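Local atomic coordinates of TetR family transcriptional regulator (Rhodococcus erythropolis, PDB entry 4ZA6), a protein that represses transcription as a TetR-family DNA-binding regulator and probably controls qsdA, a gene linked to degradation of N-acylhomoserine-lactone quorum-sensing signals. Residues 8-13 with 31-36; 16-21 with 93-98; 24-29 with 45-50. One frame throughout, in Å; residues are numbered along the deposited sequence.

Contact 1: residues 8-13 with 31-36; sequences RRAIDT and ERLGVG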
loop_
_atom_site.group_PDB
_atom_site.type_symbol
_atom_site.label_atom_id
_atom_site.label_comp_id
_atom_site.label_asym_id
_atom_site.label_seq_id
_atom_site.Cartn_x
_atom_site.Cartn_y
_atom_site.Cartn_z
ATOM N N ARG A 8 -10.559 16.779 -0.010
ATOM C CA ARG A 8 -11.238 15.657 0.659
ATOM C C ARG A 8 -12.483 15.192 -0.113
ATOM O O ARG A 8 -12.661 13.994 -0.292
ATOM C CB ARG A 8 -11.567 16.014 2.128
ATOM C CG ARG A 8 -12.266 14.940 2.984
ATOM C CD ARG A 8 -11.585 13.576 3.127
ATOM N NE ARG A 8 -10.116 13.600 3.056
ATOM C CZ ARG A 8 -9.391 12.611 2.544
ATOM N NH1 ARG A 8 -9.984 11.528 2.049
ATOM N NH2 ARG A 8 -8.070 12.702 2.504
ATOM N N ARG A 9 -13.338 16.137 -0.579
ATOM C CA ARG A 9 -14.524 15.802 -1.366
ATOM C C ARG A 9 -14.078 15.072 -2.628
ATOM O O ARG A 9 -14.640 14.030 -2.954
ATOM C CB ARG A 9 -15.321 17.058 -1.734
ATOM C CG ARG A 9 -16.124 17.633 -0.581
ATOM C CD ARG A 9 -17.098 18.657 -1.100
ATOM N NE ARG A 9 -17.503 19.610 -0.063
ATOM C CZ ARG A 9 -17.018 20.843 0.056
ATOM N NH1 ARG A 9 -16.113 21.295 -0.804
ATOM N NH2 ARG A 9 -17.440 21.633 1.030
ATOM N N ALA A 10 -13.016 15.579 -3.284
ATOM C CA ALA A 10 -12.456 14.984 -4.502
ATOM C C ALA A 10 -11.928 13.573 -4.286
ATOM O O ALA A 10 -12.272 12.686 -5.063
ATOM C CB ALA A 10 -11.388 15.888 -5.107
ATOM N N ILE A 11 -11.122 13.348 -3.222
ATOM C CA ILE A 11 -10.569 12.014 -2.924
ATOM C C ILE A 11 -11.676 11.049 -2.514
ATOM O O ILE A 11 -11.698 9.912 -2.989
ATOM C CB ILE A 11 -9.425 12.060 -1.882
ATOM C CG1 ILE A 11 -8.314 13.048 -2.305
ATOM C CG2 ILE A 11 -8.869 10.641 -1.583
ATOM C CD1 ILE A 11 -7.392 13.448 -1.152
ATOM N N ASP A 12 -12.609 11.505 -1.656
ATOM C CA ASP A 12 -13.717 10.669 -1.223
ATOM C C ASP A 12 -14.556 10.176 -2.392
ATOM O O ASP A 12 -14.954 9.007 -2.404
ATOM C CB ASP A 12 -14.592 11.392 -0.188
ATOM C CG ASP A 12 -13.935 11.573 1.168
ATOM O OD1 ASP A 12 -12.795 11.079 1.353
ATOM O OD2 ASP A 12 -14.562 12.189 2.052
ATOM N N THR A 13 -14.819 11.057 -3.373
ATOM C CA THR A 13 -15.602 10.724 -4.560
ATOM C C THR A 13 -14.824 9.763 -5.438
ATOM O O THR A 13 -15.382 8.767 -5.885
ATOM C CB THR A 13 -16.120 12.014 -5.256
ATOM O OG1 THR A 13 -16.792 12.837 -4.278
ATOM C CG2 THR A 13 -17.072 11.720 -6.402
ATOM N N GLU A 31 -17.841 16.292 -12.942
ATOM C CA GLU A 31 -19.298 16.473 -13.000
ATOM C C GLU A 31 -19.925 16.151 -11.639
ATOM O O GLU A 31 -20.736 16.925 -11.163
ATOM C CB GLU A 31 -19.916 15.611 -14.133
ATOM C CG GLU A 31 -21.430 15.720 -14.282
ATOM C CD GLU A 31 -21.931 15.404 -15.679
ATOM O OE1 GLU A 31 -22.305 14.239 -15.948
ATOM O OE2 GLU A 31 -21.951 16.340 -16.510
ATOM N N ARG A 32 -19.517 15.034 -10.996
ATOM C CA ARG A 32 -20.022 14.655 -9.655
ATOM C C ARG A 32 -19.712 15.720 -8.591
ATOM O O ARG A 32 -20.539 15.980 -7.714
ATOM C CB ARG A 32 -19.462 13.295 -9.212
ATOM C CG ARG A 32 -20.184 12.111 -9.828
ATOM C CD ARG A 32 -19.573 10.825 -9.349
ATOM N NE ARG A 32 -20.148 9.670 -10.032
ATOM C CZ ARG A 32 -19.880 8.408 -9.719
ATOM N NH1 ARG A 32 -19.070 8.126 -8.710
ATOM N NH2 ARG A 32 -20.445 7.419 -10.395
ATOM N N LEU A 33 -18.535 16.345 -8.689
ATOM C CA LEU A 33 -18.113 17.406 -7.775
ATOM C C LEU A 33 -18.748 18.762 -8.060
ATOM O O LEU A 33 -18.727 19.652 -7.200
ATOM C CB LEU A 33 -16.590 17.536 -7.795
ATOM C CG LEU A 33 -15.803 16.442 -7.079
ATOM C CD1 LEU A 33 -14.346 16.546 -7.418
ATOM C CD2 LEU A 33 -15.972 16.530 -5.564
ATOM N N GLY A 34 -19.285 18.917 -9.263
ATOM C CA GLY A 34 -19.857 20.168 -9.721
ATOM C C GLY A 34 -18.763 21.172 -10.040
ATOM O O GLY A 34 -18.948 22.377 -9.838
ATOM N N VAL A 35 -17.615 20.680 -10.534
ATOM C CA VAL A 35 -16.484 21.550 -10.896
ATOM C C VAL A 35 -16.040 21.340 -12.352
ATOM O O VAL A 35 -16.298 20.296 -12.932
ATOM C CB VAL A 35 -15.272 21.466 -9.925
ATOM C CG1 VAL A 35 -15.666 21.857 -8.509
ATOM C CG2 VAL A 35 -14.616 20.080 -9.951
ATOM N N GLY A 36 -15.341 22.329 -12.891
ATOM C CA GLY A 36 -14.765 22.262 -14.224
ATOM C C GLY A 36 -13.516 21.412 -14.178
ATOM O O GLY A 36 -12.896 21.269 -13.119
#
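Leu-33 reaches across to the backbone and side chains of Arg-9, Ala-10 and Thr-13, and its two methyl groups do the touching. Its CB and CG stand back from helix 4-19. With CG anti to the carbonyl carbon (chi1 -74°), the branch projects outward, and the tips then divide the surface between them. CD1 settles on Ala-10, 3.8 Å from Ala-10 CA and equally far from Ala-10 CB; a short methyl suits this spot because the leucine can come right up to the helix backbone. CD2 lies one residue back along the same helix, 3.8 Å from Arg-9 C, and also brushes Arg-9 CB and Thr-13 OG1. The long Arg-9 chain leads away beyond CB, so only its base takes part.

The segments belong to the N-terminal helix and to helix 26-33, which by TetR-family topology is the first helix of the helix-turn-helix. Directly after Leu-33, Gly-34 has positive phi (74°) and closes the helix in a Schellman motif, a turn that glycine adopts readily.

Thr-13 offers different atoms to different partners. Its hydroxyl, beside the backbone N (chi1 -52°), donates to Arg-9 O with OG1 2.8 Å from that oxygen, while Thr-13 N bonds the same oxygen from the opposite face of the carbonyl plane. The OG1 bond satisfies the hydroxyl inside its own helix and holds CG2 out toward Arg-32, where Thr-13 CG2 meets Arg-32 CB and CD, both at 4.0 Å. Arginine serves here through its extended aliphatic stem, which runs on past Ser-16 and Met-17 and ends in a salt bridge from NH2 to Glu-22.

Contact 2: residues 16-21 with 93-98; sequences SMYLAE and TELRAL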
loop_
_atom_site.group_PDB
_atom_site.type_symbol
_atom_site.label_atom_id
_atom_site.label_comp_id
_atom_site.label_asym_id
_atom_site.label_seq_id
_atom_site.Cartn_x
_atom_site.Cartn_y
_atom_site.Cartn_z
ATOM N N SER A 16 -14.814 6.313 -3.918
ATOM C CA SER A 16 -16.077 5.582 -4.127
ATOM C C SER A 16 -16.126 4.912 -5.513
ATOM O O SER A 16 -16.671 3.824 -5.646
ATOM C CB SER A 16 -17.303 6.466 -3.874
ATOM O OG SER A 16 -17.794 7.135 -5.027
ATOM N N MET A 17 -15.537 5.558 -6.530
ATOM C CA MET A 17 -15.448 5.023 -7.881
ATOM C C MET A 17 -14.549 3.784 -7.878
ATOM O O MET A 17 -14.916 2.783 -8.483
ATOM C CB MET A 17 -14.905 6.083 -8.851
ATOM C CG MET A 17 -15.884 7.207 -9.122
ATOM S SD MET A 17 -15.110 8.621 -9.960
ATOM C CE MET A 17 -15.254 8.101 -11.643
ATOM N N TYR A 18 -13.410 3.831 -7.151
ATOM C CA TYR A 18 -12.476 2.700 -7.017
ATOM C C TYR A 18 -13.184 1.521 -6.334
ATOM O O TYR A 18 -13.207 0.428 -6.889
ATOM C CB TYR A 18 -11.189 3.105 -6.264
ATOM C CG TYR A 18 -10.299 1.939 -5.851
ATOM C CD1 TYR A 18 -9.672 1.141 -6.802
ATOM C CD2 TYR A 18 -10.063 1.661 -4.507
ATOM C CE1 TYR A 18 -8.872 0.059 -6.430
ATOM C CE2 TYR A 18 -9.273 0.581 -4.119
ATOM C CZ TYR A 18 -8.674 -0.216 -5.085
ATOM O OH TYR A 18 -7.877 -1.265 -4.701
ATOM N N LEU A 19 -13.856 1.790 -5.198
ATOM C CA LEU A 19 -14.619 0.814 -4.429
ATOM C C LEU A 19 -15.798 0.232 -5.192
ATOM O O LEU A 19 -16.177 -0.912 -4.939
ATOM C CB LEU A 19 -15.099 1.447 -3.134
ATOM C CG LEU A 19 -15.377 0.478 -2.017
ATOM C CD1 LEU A 19 -14.084 -0.180 -1.499
ATOM C CD2 LEU A 19 -16.146 1.144 -0.910
ATOM N N ALA A 20 -16.379 1.016 -6.118
ATOM C CA ALA A 20 -17.504 0.569 -6.943
ATOM C C ALA A 20 -17.041 -0.143 -8.232
ATOM O O ALA A 20 -17.873 -0.595 -9.014
ATOM C CB ALA A 20 -18.419 1.747 -7.268
ATOM N N GLU A 21 -15.716 -0.283 -8.407
ATOM C CA GLU A 21 -15.021 -0.913 -9.535
ATOM C C GLU A 21 -15.241 -0.172 -10.843
ATOM O O GLU A 21 -15.303 -0.768 -11.917
ATOM C CB GLU A 21 -15.307 -2.419 -9.649
ATOM C CG GLU A 21 -15.055 -3.200 -8.375
ATOM C CD GLU A 21 -15.295 -4.693 -8.468
ATOM O OE1 GLU A 21 -15.424 -5.223 -9.597
ATOM O OE2 GLU A 21 -15.352 -5.338 -7.397
ATOM N N THR A 93 -11.199 -7.405 -4.195
ATOM C CA THR A 93 -11.972 -7.445 -5.451
ATOM C C THR A 93 -11.832 -6.118 -6.230
ATOM O O THR A 93 -11.653 -6.143 -7.453
ATOM C CB THR A 93 -13.419 -7.836 -5.180
ATOM O OG1 THR A 93 -13.836 -7.194 -3.981
ATOM C CG2 THR A 93 -13.584 -9.321 -5.043
ATOM N N GLU A 94 -11.854 -4.969 -5.511
ATOM C CA GLU A 94 -11.660 -3.634 -6.091
ATOM C C GLU A 94 -10.276 -3.479 -6.746
ATOM O O GLU A 94 -10.174 -2.973 -7.867
ATOM C CB GLU A 94 -11.980 -2.499 -5.094
ATOM C CG GLU A 94 -11.202 -2.505 -3.786
ATOM C CD GLU A 94 -11.789 -3.303 -2.630
ATOM O OE1 GLU A 94 -12.851 -3.943 -2.813
ATOM O OE2 GLU A 94 -11.173 -3.291 -1.536
ATOM N N LEU A 95 -9.215 -3.966 -6.074
ATOM C CA LEU A 95 -7.874 -3.933 -6.663
ATOM C C LEU A 95 -7.837 -4.815 -7.903
ATOM O O LEU A 95 -7.364 -4.371 -8.947
ATOM C CB LEU A 95 -6.776 -4.366 -5.675
ATOM C CG LEU A 95 -5.361 -4.310 -6.269
ATOM C CD1 LEU A 95 -4.984 -2.878 -6.654
ATOM C CD2 LEU A 95 -4.353 -4.912 -5.340
ATOM N N ARG A 96 -8.377 -6.041 -7.789
ATOM C CA ARG A 96 -8.446 -7.030 -8.868
ATOM C C ARG A 96 -9.068 -6.461 -10.139
ATOM O O ARG A 96 -8.528 -6.680 -11.219
ATOM C CB ARG A 96 -9.194 -8.296 -8.396
ATOM C CG ARG A 96 -8.749 -9.577 -9.095
ATOM C CD ARG A 96 -9.045 -10.810 -8.262
ATOM N NE ARG A 96 -8.024 -11.052 -7.238
ATOM C CZ ARG A 96 -6.939 -11.807 -7.412
ATOM N NH1 ARG A 96 -6.716 -12.400 -8.578
ATOM N NH2 ARG A 96 -6.069 -11.969 -6.421
ATOM N N ALA A 97 -10.185 -5.712 -10.005
ATOM C CA ALA A 97 -10.879 -5.064 -11.119
ATOM C C ALA A 97 -9.994 -3.990 -11.743
ATOM O O ALA A 97 -9.948 -3.878 -12.963
ATOM C CB ALA A 97 -12.196 -4.445 -10.636
ATOM N N LEU A 98 -9.285 -3.211 -10.898
ATOM C CA LEU A 98 -8.387 -2.141 -11.324
ATOM C C LEU A 98 -7.179 -2.713 -12.056
ATOM O O LEU A 98 -6.886 -2.257 -13.153
ATOM C CB LEU A 98 -7.954 -1.285 -10.113
ATOM C CG LEU A 98 -7.007 -0.115 -10.410
ATOM C CD1 LEU A 98 -7.778 1.136 -10.835
ATOM C CD2 LEU A 98 -6.104 0.176 -9.220
HETATM O O HOH W 1 -11.815 -0.916 -8.575
HETATM O O HOH W 2 -15.274 -4.986 -4.737
#
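Tyr-18 lays one face of its ring against Glu-94. The CB of Glu-94 makes a CH-pi contact, 4.2 Å from the ring centroid and 17° off the normal, and Glu-94 CG reaches Tyr-18 CZ at 3.6 Å. The Glu-94 chain bends at CG, and its carboxylate plane stands almost perpendicular to the ring, 87° apart. Leu-98 CD2 adds an apolar touch to Tyr-18 CE1; the tip, Tyr-18 OH, lies 3.3 Å from Leu-95 CA. Away from the ring, Glu-21 runs its extended chain along Ala-97, whose small methyl lets Glu-21 OE1 approach Ala-97 CB to 3.5 Å.

This is a seam between the N-terminal DNA-binding region and the C-terminal regulatory domain; in TetR regulators, movement of one against the other commonly accompanies ligand response.

Two waters fill in the polar part. One donates to both Tyr-18 O and Glu-94 O, at 2.6 and 2.7 Å, tying backbone to backbone. The other donates to Glu-21 OE2 and, over a longer 3.3 Å, to Glu-94 OE1, while accepting from Thr-93 OG1; placed between two acidic groups, it probably eases their repulsion.

Further out, a Schellman motif with positive phi at Glu-21 ends helix 4-19 where the chain passes closest to helix 93-101. Val-54 and Leu-55 of helix 47-69 also pack on Tyr-18, and its OH is hydrogen-bonded to O2 of a bound methylpentanediol, probably from the crystallisation liquor.

Contact 3: residues 24-29 with 45-50; sequences LDMSLL and GNRDEL
Met-26, Leu-24 and Leu-29 converge on Leu-50 and Arg-47, joining the start of the first helix of a TetR-type helix-turn-helix to the start of helix 47-69, which leads into the regulatory domain. The apolar contacts centre on Leu-50 CD2. Met-26, bent at both chi2 and chi3, folds its flexible thioether so that CE sits 3.8 Å from Leu-50 CD2 and 3.6 Å from Gly-45 O. Leu-24 crosses Leu-50 at about a right angle.

Polar and mixed contacts fall to Arg-47. Its extended chain passes Leu-24 O, with Arg-47 NE 2.8 Å from that oxygen, and one face of the guanidinium lies under Leu-24 CB. The charged end is held by a salt bridge from NH1 to Glu-102.

Both helix starts are capped. Asp-25 OD1 accepts from Leu-28 N, and weakly from Ser-27 N. Asn-46 and Glu-49 form a capping box in which Asn-46 OD1 takes Glu-49 N nearly straight (160°) while Glu-49 OE1 takes Asn-46 N. Packing is tight where Leu-29 and Leu-50 meet tip to tip, their CD2 methyls 3.3 Å apart.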
loop_
_atom_site.group_PDB
_atom_site.type_symbol
_atom_site.label_atom_id
_atom_site.label_comp_id
_atom_site.label_asym_id
_atom_site.label_seq_id
_atom_site.Cartn_x
_atom_site.Cartn_y
_atom_site.Cartn_z
ATOM N N LEU A 24 -11.431 5.506 -13.042
ATOM C CA LEU A 24 -11.366 6.898 -12.582
ATOM C C LEU A 24 -11.475 7.909 -13.726
ATOM O O LEU A 24 -10.475 8.489 -14.152
ATOM C CB LEU A 24 -10.100 7.144 -11.751
ATOM C CG LEU A 24 -10.242 8.084 -10.575
ATOM C CD1 LEU A 24 -10.923 7.369 -9.412
ATOM C CD2 LEU A 24 -8.873 8.567 -10.115
ATOM N N ASP A 25 -12.702 8.161 -14.174
ATOM C CA ASP A 25 -13.006 9.088 -15.256
ATOM C C ASP A 25 -13.038 10.495 -14.687
ATOM O O ASP A 25 -13.948 10.823 -13.931
ATOM C CB ASP A 25 -14.364 8.718 -15.878
ATOM C CG ASP A 25 -14.696 9.424 -17.179
ATOM O OD1 ASP A 25 -14.567 10.665 -17.232
ATOM O OD2 ASP A 25 -15.132 8.741 -18.127
ATOM N N MET A 26 -12.021 11.314 -15.032
ATOM C CA MET A 26 -11.844 12.689 -14.550
ATOM C C MET A 26 -12.976 13.627 -14.931
ATOM O O MET A 26 -13.310 14.521 -14.147
ATOM C CB MET A 26 -10.459 13.256 -14.905
ATOM C CG MET A 26 -9.302 12.519 -14.258
ATOM S SD MET A 26 -9.377 12.355 -12.436
ATOM C CE MET A 26 -8.233 13.608 -11.952
ATOM N N SER A 27 -13.642 13.367 -16.069
ATOM C CA SER A 27 -14.798 14.145 -16.508
ATOM C C SER A 27 -16.021 13.808 -15.645
ATOM O O SER A 27 -16.725 14.724 -15.207
ATOM C CB SER A 27 -15.083 13.911 -17.989
ATOM O OG SER A 27 -14.267 14.758 -18.779
ATOM N N LEU A 28 -16.253 12.490 -15.387
ATOM C CA LEU A 28 -17.339 11.973 -14.540
ATOM C C LEU A 28 -17.100 12.554 -13.124
ATOM O O LEU A 28 -18.011 13.133 -12.541
ATOM C CB LEU A 28 -17.244 10.436 -14.495
ATOM C CG LEU A 28 -18.515 9.579 -14.645
ATOM C CD1 LEU A 28 -18.209 8.294 -15.403
ATOM C CD2 LEU A 28 -19.072 9.176 -13.283
ATOM N N LEU A 29 -15.850 12.461 -12.612
ATOM C CA LEU A 29 -15.478 13.004 -11.299
ATOM C C LEU A 29 -15.762 14.512 -11.188
ATOM O O LEU A 29 -16.425 14.937 -10.230
ATOM C CB LEU A 29 -14.008 12.703 -10.985
ATOM C CG LEU A 29 -13.428 13.192 -9.636
ATOM C CD1 LEU A 29 -14.321 12.856 -8.458
ATOM C CD2 LEU A 29 -12.125 12.526 -9.384
ATOM N N GLY A 45 -4.429 17.141 -9.308
ATOM C CA GLY A 45 -3.468 16.752 -10.329
ATOM C C GLY A 45 -4.133 15.844 -11.338
ATOM O O GLY A 45 -5.369 15.783 -11.411
ATOM N N ASN A 46 -3.329 15.137 -12.131
ATOM C CA ASN A 46 -3.881 14.234 -13.133
ATOM C C ASN A 46 -4.497 12.964 -12.494
ATOM O O ASN A 46 -4.437 12.782 -11.269
ATOM C CB ASN A 46 -2.837 13.908 -14.227
ATOM C CG ASN A 46 -1.579 13.218 -13.749
ATOM O OD1 ASN A 46 -1.595 12.293 -12.928
ATOM N ND2 ASN A 46 -0.451 13.611 -14.310
ATOM N N ARG A 47 -5.107 12.118 -13.336
ATOM C CA ARG A 47 -5.759 10.859 -13.014
ATOM C C ARG A 47 -4.830 9.891 -12.260
ATOM O O ARG A 47 -5.281 9.224 -11.325
ATOM C CB ARG A 47 -6.242 10.237 -14.333
ATOM C CG ARG A 47 -7.219 9.096 -14.207
ATOM C CD ARG A 47 -7.345 8.413 -15.560
ATOM N NE ARG A 47 -8.319 7.318 -15.554
ATOM C CZ ARG A 47 -8.050 6.074 -15.167
ATOM N NH1 ARG A 47 -6.841 5.759 -14.713
ATOM N NH2 ARG A 47 -8.997 5.142 -15.200
ATOM N N ASP A 48 -3.541 9.810 -12.662
ATOM C CA ASP A 48 -2.590 8.910 -12.012
ATOM C C ASP A 48 -2.231 9.383 -10.596
ATOM O O ASP A 48 -2.207 8.558 -9.683
ATOM C CB ASP A 48 -1.359 8.653 -12.893
ATOM C CG ASP A 48 -1.643 7.928 -14.214
ATOM O OD1 ASP A 48 -2.783 7.397 -14.387
ATOM O OD2 ASP A 48 -0.731 7.868 -15.063
ATOM N N GLU A 49 -2.024 10.703 -10.410
ATOM C CA GLU A 49 -1.701 11.308 -9.106
ATOM C C GLU A 49 -2.856 11.095 -8.134
ATOM O O GLU A 49 -2.622 10.746 -6.973
ATOM C CB GLU A 49 -1.422 12.815 -9.239
ATOM C CG GLU A 49 -0.133 13.141 -9.968
ATOM C CD GLU A 49 0.099 14.637 -10.072
ATOM O OE1 GLU A 49 -0.484 15.269 -10.984
ATOM O OE2 GLU A 49 0.834 15.182 -9.217
ATOM N N LEU A 50 -4.108 11.290 -8.621
ATOM C CA LEU A 50 -5.313 11.092 -7.817
ATOM C C LEU A 50 -5.517 9.610 -7.475
ATOM O O LEU A 50 -5.821 9.302 -6.336
ATOM C CB LEU A 50 -6.544 11.679 -8.520
ATOM C CG LEU A 50 -7.869 11.524 -7.774
ATOM C CD1 LEU A 50 -7.819 12.117 -6.344
ATOM C CD2 LEU A 50 -8.972 12.089 -8.561
#

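Overall arrangement
From the N terminus, helix 4-19 supplies the first partner of contacts 1 and 2. Contact 1 closes the shorter of the two loops, from its early turns to the end of helix 26-33. Contact 2 leaves from the C-terminal end of helix 4-19 and closes a much longer loop, reaching helix 93-101 in the regulatory domain. Contact 3 begins before the loop of contact 1 is closed and ends after it, so the two cross; contacts 1 and 2 cross as well, whereas contact 3 nests within contact 2. Leu-29 packs on Thr-13 and Met-17 on Arg-32, joining neighbouring contacts. All three tie together the N-terminal helix, the first helix of the helix-turn-helix, helix 47-69 and helix 93-101.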